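PDB 4YOD: thioredoxin-like protein from Bacteroides caccae ATCC 43185, which is of uncharacterised function but probably acts as a thiol oxidoreductase through a thioredoxin-like domain that follows a helical domain of unknown function. Local coordinates for residues Pro18-Ile23 with Ala31-Lys36; Val88-Phe93 with Pro128-Ile133. All coordinates share one frame; numbering follows the deposited sequence.

How the interactions relate
Followed from the N terminus, the two contacts come in series, without nesting or crossing. Interaction 1 is the more local: it folds the loop segment Pro18-Ile23, extended as far as Pro21, back on helix 27-37, with seven residues between its segments. Interaction 2 opens only after helices 53-66 and 72-85 have passed; it spans 34 residues, including helix 114-125, and joins the start of helix 90-105 to the turn that leads into helix 132-146. The centres of interactions 1 and 2 lie about 30 Å apart. Both belong to the N-terminal helical part, whereas the mixed sheet of the thioredoxin-like part, with strand 176-181, comes later in the chain.

Interaction 1 (Pro18-Ile23 with Ala31-Lys36); sequences PAIPQI and AEFLVK
Pro21 sets CD above the ring of Phe33, 4.3 Å from the ring centroid and only 9° off its normal, a CH-pi contact almost centred on one face. The ring is presented to the loop segment Pro18-Ile23, extended as far as Pro21, by the first torsion of Phe33, which turns CG anti to the backbone N (chi1 -176°) and swings the aromatic group off the helix. Ile20 and Phe33 point in opposite senses as they pass, and Ile20 CG1 comes obliquely to Phe33 CD2 at 3.8 Å. On the same side of the ring plane as Pro21 and Ile20, the carbonyl oxygen Ala19 O lies 3.6 Å from Phe33 CE2, also at a slant. Pro18 CB reaches Phe33 CE2 from the opposite side of the plane, again obliquely, at 4.4 Å. Beyond the ring, Ile20 extends CD1 to meet Leu34 CD1 at 4.2 Å, methyl against methyl, one residue on along the helix.

Within helix 27-37, the Phe33 ring also stacks with that of His37, which Pro18 touches too, while Leu34 leans on Ile66 of helix 53-66. This surface contact is mostly apolar, with one backbone carbonyl oxygen also beside the ring. Its hold therefore rests on dispersion and the shedding of water, the CH-pi contact adding a weak preference for the position of Pro21.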
ATOM      1  N   PRO A  18      12.016 -20.356  16.689  1.00 57.30           N
ATOM      2  CA  PRO A  18      11.642 -20.982  17.967  1.00 58.46           C
ATOM      3  C   PRO A  18      10.766 -22.216  17.723  1.00 62.20           C
ATOM      4  O   PRO A  18      10.044 -22.274  16.725  1.00 61.89           O
ATOM      5  CB  PRO A  18      10.877 -19.867  18.681  1.00 60.04           C
ATOM      6  CG  PRO A  18      10.236 -19.111  17.571  1.00 63.54           C
ATOM      7  CD  PRO A  18      11.200 -19.151  16.419  1.00 58.18           C
ATOM      8  N   ALA A  19      10.837 -23.203  18.619  1.00 59.69           N
ATOM      9  CA  ALA A  19      10.061 -24.438  18.491  1.00 60.09           C
ATOM     10  C   ALA A  19       8.609 -24.244  18.956  1.00 63.55           C
ATOM     11  O   ALA A  19       8.373 -23.813  20.087  1.00 64.05           O
ATOM     12  CB  ALA A  19      10.724 -25.554  19.285  1.00 62.18           C
ATOM     13  N   ILE A  20       7.642 -24.560  18.072  1.00 59.28           N
ATOM     14  CA  ILE A  20       6.202 -24.480  18.367  1.00 59.70           C
ATOM     15  C   ILE A  20       5.794 -25.739  19.181  1.00 62.97           C
ATOM     16  O   ILE A  20       6.028 -26.857  18.713  1.00 63.09           O
ATOM     17  CB  ILE A  20       5.346 -24.312  17.071  1.00 62.63           C
ATOM     18  CG1 ILE A  20       5.706 -23.013  16.323  1.00 60.98           C
ATOM     19  CG2 ILE A  20       3.834 -24.372  17.375  1.00 64.77           C
ATOM     20  CD1 ILE A  20       5.534 -23.100  14.815  1.00 69.74           C
ATOM     21  N   PRO A  21       5.176 -25.574  20.380  1.00 59.32           N
ATOM     22  CA  PRO A  21       4.788 -26.757  21.189  1.00 59.73           C
ATOM     23  C   PRO A  21       3.683 -27.604  20.551  1.00 62.57           C
ATOM     24  O   PRO A  21       2.836 -27.069  19.834  1.00 61.43           O
ATOM     25  CB  PRO A  21       4.309 -26.154  22.516  1.00 62.43           C
ATOM     26  CG  PRO A  21       4.720 -24.713  22.497  1.00 65.80           C
ATOM     27  CD  PRO A  21       4.827 -24.308  21.064  1.00 60.20           C
ATOM     28  N   GLN A  22       3.680 -28.931  20.835  1.00 59.53           N
ATOM     29  CA  GLN A  22       2.707 -29.898  20.300  1.00 60.56           C
ATOM     30  C   GLN A  22       1.283 -29.663  20.846  1.00 65.24           C
ATOM     31  O   GLN A  22       0.319 -29.974  20.144  1.00 66.03           O
ATOM     32  CB  GLN A  22       3.145 -31.350  20.575  1.00 63.53           C
ATOM     33  CG  GLN A  22       2.684 -32.340  19.495  1.00 72.16           C
ATOM     34  CD  GLN A  22       2.954 -33.809  19.805  1.00 81.54           C
ATOM     35  OE1 GLN A  22       2.597 -34.331  20.872  1.00 69.17           O
ATOM     36  NE2 GLN A  22       3.520 -34.536  18.841  1.00 75.62           N
ATOM     37  N   ILE A  23       1.151 -29.097  22.074  1.00 60.99           N
ATOM     38  CA  ILE A  23      -0.142 -28.784  22.721  1.00 61.32           C
ATOM     39  C   ILE A  23      -0.888 -27.693  21.939  1.00 60.85           C
ATOM     40  O   ILE A  23      -2.119 -27.606  22.028  1.00 61.49           O
ATOM     41  CB  ILE A  23      -0.008 -28.386  24.218  1.00 65.22           C
ATOM     42  CG1 ILE A  23       1.117 -27.333  24.444  1.00 63.26           C
ATOM     43  CG2 ILE A  23       0.146 -29.627  25.107  1.00 68.45           C
ATOM     44  CD1 ILE A  23       0.800 -26.267  25.455  1.00 69.15           C
ATOM     45  N   ALA A  31      -0.048 -19.709  14.462  1.00 41.58           N
ATOM     46  CA  ALA A  31       0.314 -18.544  13.647  1.00 40.05           C
ATOM     47  C   ALA A  31       0.741 -17.387  14.547  1.00 43.61           C
ATOM     48  O   ALA A  31       1.758 -16.752  14.266  1.00 41.69           O
ATOM     49  CB  ALA A  31      -0.856 -18.129  12.762  1.00 41.16           C
ATOM     50  N   GLU A  32      -0.010 -17.156  15.656  1.00 41.01           N
ATOM     51  CA  GLU A  32       0.270 -16.113  16.656  1.00 39.86           C
ATOM     52  C   GLU A  32       1.621 -16.381  17.356  1.00 42.84           C
ATOM     53  O   GLU A  32       2.418 -15.449  17.490  1.00 41.19           O
ATOM     54  CB  GLU A  32      -0.874 -16.020  17.687  1.00 42.27           C
ATOM     55  CG  GLU A  32      -0.715 -14.877  18.679  1.00 55.58           C
ATOM     56  CD  GLU A  32      -1.763 -14.779  19.773  1.00 88.76           C
ATOM     57  OE1 GLU A  32      -2.184 -15.832  20.309  1.00 85.37           O
ATOM     58  OE2 GLU A  32      -2.122 -13.634  20.134  1.00 86.82           O
ATOM     59  N   PHE A  33       1.882 -17.641  17.785  1.00 40.09           N
ATOM     60  CA  PHE A  33       3.148 -18.001  18.443  1.00 40.24           C
ATOM     61  C   PHE A  33       4.358 -17.715  17.524  1.00 41.10           C
ATOM     62  O   PHE A  33       5.362 -17.166  17.981  1.00 38.39           O
ATOM     63  CB  PHE A  33       3.161 -19.482  18.875  1.00 44.67           C
ATOM     64  CG  PHE A  33       4.409 -19.866  19.641  1.00 47.26           C
ATOM     65  CD1 PHE A  33       4.479 -19.700  21.020  1.00 51.54           C
ATOM     66  CD2 PHE A  33       5.535 -20.343  18.974  1.00 49.33           C
ATOM     67  CE1 PHE A  33       5.641 -20.027  21.724  1.00 52.92           C
ATOM     68  CE2 PHE A  33       6.703 -20.656  19.676  1.00 53.06           C
ATOM     69  CZ  PHE A  33       6.745 -20.502  21.048  1.00 51.91           C
ATOM     70  N   LEU A  34       4.254 -18.105  16.247  1.00 38.80           N
ATOM     71  CA  LEU A  34       5.318 -17.949  15.257  1.00 39.06           C
ATOM     72  C   LEU A  34       5.678 -16.473  15.050  1.00 40.02           C
ATOM     73  O   LEU A  34       6.863 -16.148  14.996  1.00 39.30           O
ATOM     74  CB  LEU A  34       4.901 -18.610  13.933  1.00 40.52           C
ATOM     75  CG  LEU A  34       5.977 -18.813  12.849  1.00 46.33           C
ATOM     76  CD1 LEU A  34       7.243 -19.497  13.406  1.00 47.63           C
ATOM     77  CD2 LEU A  34       5.416 -19.618  11.684  1.00 49.72           C
ATOM     78  N   VAL A  35       4.666 -15.588  14.969  1.00 34.64           N
ATOM     79  CA  VAL A  35       4.874 -14.157  14.785  1.00 32.17           C
ATOM     80  C   VAL A  35       5.550 -13.552  16.030  1.00 36.69           C
ATOM     81  O   VAL A  35       6.566 -12.864  15.897  1.00 36.21           O
ATOM     82  CB  VAL A  35       3.535 -13.434  14.431  1.00 35.22           C
ATOM     83  CG1 VAL A  35       3.602 -11.934  14.706  1.00 33.33           C
ATOM     84  CG2 VAL A  35       3.125 -13.687  12.980  1.00 35.12           C
ATOM     85  N   LYS A  36       5.007 -13.821  17.223  1.00 33.86           N
ATOM     86  CA  LYS A  36       5.475 -13.223  18.464  1.00 34.54           C
ATOM     87  C   LYS A  36       6.904 -13.600  18.855  1.00 38.50           C
ATOM     88  O   LYS A  36       7.624 -12.732  19.347  1.00 37.83           O
ATOM     89  CB  LYS A  36       4.514 -13.556  19.607  1.00 39.27           C
ATOM     90  CG  LYS A  36       3.289 -12.626  19.599  1.00 60.32           C
ATOM     91  CD  LYS A  36       2.204 -13.048  20.587  1.00 74.94           C
ATOM     92  CE  LYS A  36       1.030 -12.096  20.556  1.00 84.88           C
ATOM     93  NZ  LYS A  36      -0.006 -12.450  21.563  1.00 92.43           N
TER

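Interaction 2 (Val88-Phe93 with Pro128-Ile133); sequences VDKKVF and PVLEEI
Lys90 NZ has two partners: a salt bridge to Glu134 OE1 on helix 132-146 and a weak, long hydrogen bond of 3.3 Å to the carbonyl oxygen Val129 O. The lysine chain reaches there largely extended and then bends at its last torsion (chi4 40°), its CD passing 3.4 Å from the same Val129 O. Glu134 also accepts from Glu131 N, so one carboxylate links the ammonium group to the turn before its own helix.

Next to these polar bonds is an apolar contact. Val129 CG2 sits over one face of the Phe93 ring, 4.0 Å from its centroid and 21° off the normal, displaced toward the CG side of the ring, where it comes within 3.8 Å of Phe93 CG. The Leu130 side chain runs at about a right angle to that of Phe93; its CG approaches Phe93 CE1 obliquely at 3.7 Å, and its CD2 lies 4.0 Å from Lys90 NZ. Met124 of helix 114-125 touches both Phe93 and Leu130, extending the apolar cluster round the buried Phe93. With an alanine here instead of Phe93, Val129 CG2 and Leu130 would probably lose the surface they share, leaving a gap next to Met124.

At the start of helix 90-105, Asp89 is the N-cap, its OD1 accepting weak bonds from the backbone N of Lys91 and Val92. The arrangement is thus an N-capped helix start, packed through Phe93 against the loop before helix 132-146, within a helical N-terminal part that is probably related to TPR-like helical domains.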
ATOM      1  N   VAL A  88      19.134  -1.202  19.712  1.00 34.21           N
ATOM      2  CA  VAL A  88      20.374  -1.580  20.425  1.00 36.70           C
ATOM      3  C   VAL A  88      21.642  -1.237  19.597  1.00 40.67           C
ATOM      4  O   VAL A  88      22.729  -1.119  20.162  1.00 41.38           O
ATOM      5  CB  VAL A  88      20.396  -3.067  20.857  1.00 41.98           C
ATOM      6  CG1 VAL A  88      19.393  -3.320  21.976  1.00 43.26           C
ATOM      7  CG2 VAL A  88      20.154  -4.004  19.672  1.00 40.05           C
ATOM      8  N   ASP A  89      21.505  -1.096  18.271  1.00 36.56           N
ATOM      9  CA  ASP A  89      22.637  -0.779  17.397  1.00 36.98           C
ATOM     10  C   ASP A  89      22.122   0.029  16.220  1.00 38.52           C
ATOM     11  O   ASP A  89      21.293  -0.463  15.456  1.00 36.65           O
ATOM     12  CB  ASP A  89      23.356  -2.076  16.934  1.00 38.73           C
ATOM     13  CG  ASP A  89      24.662  -1.848  16.196  1.00 56.45           C
ATOM     14  OD1 ASP A  89      24.630  -1.238  15.102  1.00 57.08           O
ATOM     15  OD2 ASP A  89      25.713  -2.334  16.680  1.00 68.21           O
ATOM     16  N   LYS A  90      22.621   1.262  16.069  1.00 35.64           N
ATOM     17  CA  LYS A  90      22.198   2.191  15.011  1.00 34.97           C
ATOM     18  C   LYS A  90      22.361   1.595  13.597  1.00 36.21           C
ATOM     19  O   LYS A  90      21.497   1.798  12.754  1.00 34.80           O
ATOM     20  CB  LYS A  90      22.983   3.509  15.127  1.00 39.46           C
ATOM     21  CG  LYS A  90      22.459   4.608  14.215  1.00 54.31           C
ATOM     22  CD  LYS A  90      22.969   5.989  14.633  1.00 66.18           C
ATOM     23  CE  LYS A  90      22.738   7.061  13.585  1.00 65.08           C
ATOM     24  NZ  LYS A  90      21.413   6.933  12.927  1.00 51.80           N
ATOM     25  N   LYS A  91      23.456   0.881  13.336  1.00 32.00           N
ATOM     26  CA  LYS A  91      23.684   0.282  12.020  1.00 31.68           C
ATOM     27  C   LYS A  91      22.688  -0.884  11.715  1.00 34.73           C
ATOM     28  O   LYS A  91      22.291  -1.057  10.559  1.00 33.87           O
ATOM     29  CB  LYS A  91      25.126  -0.193  11.895  1.00 34.89           C
ATOM     30  CG  LYS A  91      26.126   0.963  11.812  1.00 52.36           C
ATOM     31  CD  LYS A  91      27.546   0.480  11.522  1.00 66.73           C
ATOM     32  CE  LYS A  91      28.554   1.597  11.660  1.00 81.31           C
ATOM     33  NZ  LYS A  91      29.953   1.096  11.592  1.00 95.87           N
ATOM     34  N   VAL A  92      22.273  -1.651  12.742  1.00 29.53           N
ATOM     35  CA  VAL A  92      21.295  -2.737  12.596  1.00 28.01           C
ATOM     36  C   VAL A  92      19.881  -2.126  12.393  1.00 30.00           C
ATOM     37  O   VAL A  92      19.126  -2.593  11.535  1.00 28.29           O
ATOM     38  CB  VAL A  92      21.353  -3.739  13.774  1.00 32.47           C
ATOM     39  CG1 VAL A  92      20.278  -4.815  13.638  1.00 31.78           C
ATOM     40  CG2 VAL A  92      22.730  -4.394  13.840  1.00 33.69           C
ATOM     41  N   PHE A  93      19.548  -1.071  13.161  1.00 27.96           N
ATOM     42  CA  PHE A  93      18.273  -0.348  13.014  1.00 25.95           C
ATOM     43  C   PHE A  93      18.113   0.121  11.566  1.00 30.13           C
ATOM     44  O   PHE A  93      17.066  -0.134  10.946  1.00 26.88           O
ATOM     45  CB  PHE A  93      18.230   0.845  13.996  1.00 27.83           C
ATOM     46  CG  PHE A  93      16.954   1.664  13.905  1.00 28.97           C
ATOM     47  CD1 PHE A  93      16.832   2.690  12.974  1.00 32.29           C
ATOM     48  CD2 PHE A  93      15.907   1.448  14.788  1.00 29.56           C
ATOM     49  CE1 PHE A  93      15.653   3.444  12.891  1.00 32.15           C
ATOM     50  CE2 PHE A  93      14.734   2.207  14.705  1.00 31.79           C
ATOM     51  CZ  PHE A  93      14.625   3.206  13.769  1.00 29.59           C
ATOM     52  N   PRO A 128      15.149   6.503  19.569  1.00 33.80           N
ATOM     53  CA  PRO A 128      16.215   7.298  20.201  1.00 36.11           C
ATOM     54  C   PRO A 128      17.580   7.189  19.469  1.00 41.39           C
ATOM     55  O   PRO A 128      18.511   7.898  19.841  1.00 42.98           O
ATOM     56  CB  PRO A 128      16.285   6.710  21.611  1.00 39.36           C
ATOM     57  CG  PRO A 128      15.850   5.307  21.458  1.00 42.10           C
ATOM     58  CD  PRO A 128      14.909   5.236  20.299  1.00 35.66           C
ATOM     59  N   VAL A 129      17.722   6.320  18.449  1.00 37.48           N
ATOM     60  CA  VAL A 129      19.001   6.197  17.727  1.00 38.34           C
ATOM     61  C   VAL A 129      19.043   7.091  16.484  1.00 41.43           C
ATOM     62  O   VAL A 129      20.125   7.258  15.925  1.00 42.67           O
ATOM     63  CB  VAL A 129      19.427   4.750  17.365  1.00 42.65           C
ATOM     64  CG1 VAL A 129      19.613   3.907  18.620  1.00 43.36           C
ATOM     65  CG2 VAL A 129      18.473   4.085  16.363  1.00 40.54           C
ATOM     66  N   LEU A 130      17.898   7.661  16.051  1.00 35.15           N
ATOM     67  CA  LEU A 130      17.894   8.527  14.875  1.00 34.28           C
ATOM     68  C   LEU A 130      18.068   9.986  15.246  1.00 39.55           C
ATOM     69  O   LEU A 130      17.432  10.467  16.187  1.00 39.34           O
ATOM     70  CB  LEU A 130      16.613   8.377  14.019  1.00 32.16           C
ATOM     71  CG  LEU A 130      16.335   7.050  13.307  1.00 34.80           C
ATOM     72  CD1 LEU A 130      15.033   7.139  12.479  1.00 33.75           C
ATOM     73  CD2 LEU A 130      17.511   6.601  12.406  1.00 37.70           C
ATOM     74  N   GLU A 131      18.887  10.703  14.451  1.00 37.55           N
ATOM     75  CA  GLU A 131      19.101  12.150  14.547  1.00 38.94           C
ATOM     76  C   GLU A 131      17.848  12.832  14.015  1.00 40.35           C
ATOM     77  O   GLU A 131      17.095  12.204  13.263  1.00 36.50           O
ATOM     78  CB  GLU A 131      20.343  12.573  13.737  1.00 41.92           C
ATOM     79  CG  GLU A 131      21.668  12.003  14.234  1.00 57.23           C
ATOM     80  CD  GLU A 131      22.146  12.484  15.593  1.00 83.41           C
ATOM     81  OE1 GLU A 131      22.107  13.711  15.849  1.00 74.03           O
ATOM     82  OE2 GLU A 131      22.583  11.628  16.396  1.00 79.14           O
ATOM     83  N   GLU A 132      17.601  14.086  14.390  1.00 37.30           N
ATOM     84  CA  GLU A 132      16.406  14.789  13.927  1.00 37.72           C
ATOM     85  C   GLU A 132      16.290  14.817  12.359  1.00 40.73           C
ATOM     86  O   GLU A 132      15.188  14.606  11.846  1.00 39.69           O
ATOM     87  CB  GLU A 132      16.313  16.203  14.533  1.00 40.76           C
ATOM     88  CG  GLU A 132      17.537  17.065  14.318  1.00 58.44           C
ATOM     89  CD  GLU A 132      17.710  18.268  15.228  1.00 77.56           C
ATOM     90  OE1 GLU A 132      16.701  18.911  15.603  1.00 72.27           O
ATOM     91  OE2 GLU A 132      18.881  18.588  15.529  1.00 60.80           O
ATOM     92  N   ILE A 133      17.413  14.976  11.620  1.00 37.15           N
ATOM     93  CA  ILE A 133      17.391  14.991  10.147  1.00 35.73           C
ATOM     94  C   ILE A 133      16.972  13.623   9.595  1.00 37.99           C
ATOM     95  O   ILE A 133      16.273  13.568   8.574  1.00 37.57           O
ATOM     96  CB  ILE A 133      18.738  15.471   9.512  1.00 40.31           C
ATOM     97  CG1 ILE A 133      18.605  15.762   7.989  1.00 40.80           C
ATOM     98  CG2 ILE A 133      19.904  14.510   9.779  1.00 41.63           C
ATOM     99  CD1 ILE A 133      17.569  16.865   7.578  1.00 44.53           C
TER